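Development-specific protein S (Myxococcus xanthus, PDB 1NPS) is made in large amounts during fruiting body formation and assembles on myxospore surfaces with calcium, its N-terminal beta/gamma-crystallin domain binding two calcium ions. Local coordinates at residues 47-52 against 79-84. Numbering follows the deposited sequence.
Sequences VKAILY and SSIRVI. With CA (calcium ion), chain C.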
loop_
_atom_site.group_PDB
_atom_site.type_symbol
_atom_site.label_atom_id
_atom_site.label_comp_id
_atom_site.label_asym_id
_atom_site.label_seq_id
_atom_site.Cartn_x
_atom_site.Cartn_y
_atom_site.Cartn_z
ATOM N N VAL A 47 -10.068 8.099 -1.040
ATOM C CA VAL A 47 -9.051 7.475 -0.165
ATOM C C VAL A 47 -7.614 7.712 -0.642
ATOM O O VAL A 47 -7.366 7.972 -1.809
ATOM C CB VAL A 47 -9.204 5.927 -0.015
ATOM C CG1 VAL A 47 -10.385 5.578 0.871
ATOM C CG2 VAL A 47 -9.297 5.254 -1.376
ATOM N N LYS A 48 -6.672 7.574 0.285
ATOM C CA LYS A 48 -5.247 7.725 -0.000
ATOM C C LYS A 48 -4.493 6.777 0.936
ATOM O O LYS A 48 -5.049 6.289 1.927
ATOM C CB LYS A 48 -4.771 9.165 0.221
ATOM C CG LYS A 48 -4.680 9.585 1.675
ATOM C CD LYS A 48 -3.860 10.854 1.797
ATOM C CE LYS A 48 -3.601 11.224 3.243
ATOM N NZ LYS A 48 -2.814 12.486 3.341
ATOM N N ALA A 49 -3.238 6.505 0.604
ATOM C CA ALA A 49 -2.406 5.609 1.390
ATOM C C ALA A 49 -1.018 6.184 1.599
ATOM O O ALA A 49 -0.498 6.932 0.769
ATOM C CB ALA A 49 -2.281 4.245 0.685
ATOM N N ILE A 50 -0.430 5.830 2.729
ATOM C CA ILE A 50 0.937 6.232 3.038
ATOM C C ILE A 50 1.669 4.901 3.190
ATOM O O ILE A 50 1.297 4.084 4.039
ATOM C CB ILE A 50 1.061 7.043 4.344
ATOM C CG1 ILE A 50 0.127 8.255 4.302
ATOM C CG2 ILE A 50 2.512 7.526 4.497
ATOM C CD1 ILE A 50 0.009 9.032 5.611
ATOM N N LEU A 51 2.624 4.643 2.301
ATOM C CA LEU A 51 3.397 3.404 2.336
ATOM C C LEU A 51 4.722 3.698 3.054
ATOM O O LEU A 51 5.374 4.703 2.774
ATOM C CB LEU A 51 3.636 2.897 0.913
ATOM C CG LEU A 51 2.442 2.965 -0.043
ATOM C CD1 LEU A 51 2.844 2.362 -1.377
ATOM C CD2 LEU A 51 1.232 2.253 0.527
ATOM N N TYR A 52 5.078 2.857 4.014
ATOM C CA TYR A 52 6.290 3.040 4.816
ATOM C C TYR A 52 7.281 1.925 4.589
ATOM O O TYR A 52 6.898 0.768 4.456
ATOM C CB TYR A 52 5.940 3.069 6.314
ATOM C CG TYR A 52 4.949 4.133 6.725
ATOM C CD1 TYR A 52 5.374 5.399 7.098
ATOM C CD2 TYR A 52 3.585 3.864 6.754
ATOM C CE1 TYR A 52 4.464 6.369 7.492
ATOM C CE2 TYR A 52 2.675 4.817 7.143
ATOM C CZ TYR A 52 3.115 6.070 7.509
ATOM O OH TYR A 52 2.195 7.030 7.861
ATOM N N SER A 79 6.656 -2.030 4.469
ATOM C CA SER A 79 6.460 -2.865 5.646
ATOM C C SER A 79 5.253 -2.495 6.502
ATOM O O SER A 79 4.843 -3.266 7.364
ATOM C CB SER A 79 7.730 -2.897 6.492
ATOM O OG SER A 79 8.827 -3.406 5.743
ATOM N N SER A 80 4.720 -1.298 6.315
ATOM C CA SER A 80 3.520 -0.877 7.037
ATOM C C SER A 80 2.762 0.115 6.158
ATOM O O SER A 80 3.351 0.716 5.243
ATOM C CB SER A 80 3.831 -0.344 8.452
ATOM O OG SER A 80 4.681 0.791 8.451
ATOM N N ILE A 81 1.449 0.216 6.368
ATOM C CA ILE A 81 0.594 1.085 5.548
ATOM C C ILE A 81 -0.571 1.691 6.355
ATOM O O ILE A 81 -1.134 1.040 7.241
ATOM C CB ILE A 81 -0.084 0.266 4.368
ATOM C CG1 ILE A 81 0.957 -0.480 3.526
ATOM C CG2 ILE A 81 -0.911 1.181 3.465
ATOM C CD1 ILE A 81 0.345 -1.426 2.472
ATOM N N ARG A 82 -0.911 2.942 6.050
ATOM C CA ARG A 82 -2.054 3.624 6.671
ATOM C C ARG A 82 -2.958 4.033 5.503
ATOM O O ARG A 82 -2.514 4.717 4.579
ATOM C CB ARG A 82 -1.621 4.874 7.455
ATOM C CG ARG A 82 -0.698 4.595 8.648
ATOM C CD ARG A 82 -0.470 5.837 9.513
ATOM N NE ARG A 82 -1.741 6.438 9.901
ATOM C CZ ARG A 82 -1.974 7.743 10.002
ATOM N NH1 ARG A 82 -1.004 8.625 9.799
ATOM N NH2 ARG A 82 -3.187 8.163 10.342
ATOM N N VAL A 83 -4.171 3.505 5.464
ATOM C CA VAL A 83 -5.115 3.843 4.401
ATOM C C VAL A 83 -6.052 4.858 5.023
ATOM O O VAL A 83 -6.693 4.583 6.029
ATOM C CB VAL A 83 -5.867 2.590 3.895
ATOM C CG1 VAL A 83 -6.869 2.969 2.796
ATOM C CG2 VAL A 83 -4.847 1.553 3.378
ATOM N N ILE A 84 -6.151 6.027 4.409
ATOM C CA ILE A 84 -6.953 7.089 4.987
ATOM C C ILE A 84 -8.060 7.646 4.098
ATOM O O ILE A 84 -7.812 7.968 2.946
ATOM C CB ILE A 84 -6.007 8.248 5.418
ATOM C CG1 ILE A 84 -4.858 7.691 6.273
ATOM C CG2 ILE A 84 -6.785 9.295 6.193
ATOM C CD1 ILE A 84 -3.628 8.535 6.301
HETATM CA CA CA C . 10.429 -2.826 4.487
HETATM O O HOH W 1 9.243 -2.078 3.852
HETATM O O HOH W 2 11.365 -3.471 5.780
HETATM O O HOH W 3 12.204 -2.307 3.642
#
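Within the second Greek key motif of this beta/gamma-crystallin domain, strands 47-52 and 80-84 pair antiparallel as the two central strands of a four-stranded sheet, between 21-23 and 61-64. K48, I50 and Y52 form hydrogen-bonded pairs with I84, R82 and S80; in the first, I84 N reaches K48 O at 2.7 Å, nearly in line with the carbonyl. A49, L51, I81 and V83 turn to the buried face. There L51 CD2 lies alongside I81 CG2 at 3.8 Å, while A49 and V83 also meet I3 of the other sheet, so this face belongs to the core of the sandwich. On the opposite face K48, I50, R82 and I84 are partly exposed, whereas Y52 and S80 are buried. I50 CD1 meets I84 CD1 at 3.7 Å, and the same I84 methyl sits over one face of the R82 guanidinium, toward its rim. With CG anti to its carbonyl carbon (chi1 -58°), Y52 lays its ring edge along S80 and R82; CE2 comes within 3.7 Å of R82 CG, and the ring and guanidinium planes are 18° apart, with Y52 OH at the edge of the guanidinium and not over its face. S80 OG, 3.4 Å from Y52 CB, hydrogen-bonds to N54 O and F57 N, tying strand 80-85 to the loop that follows 47-52. Replacing Y52 with an alanine would probably open a gap beside S80 and leave the aliphatic part of R82 without its aromatic neighbour. A classic beta bulge sets S79 and S80 against the single residue Y52: Y52 N donates to S80 O, and S79 N to Y52 O at 2.8 Å. The bulge residue S79 is also a ligand of a calcium ion, with N36 and Q53 O; its OG, also hydrogen-bonded to N35 OD1, binds the ion at 2.1 Å.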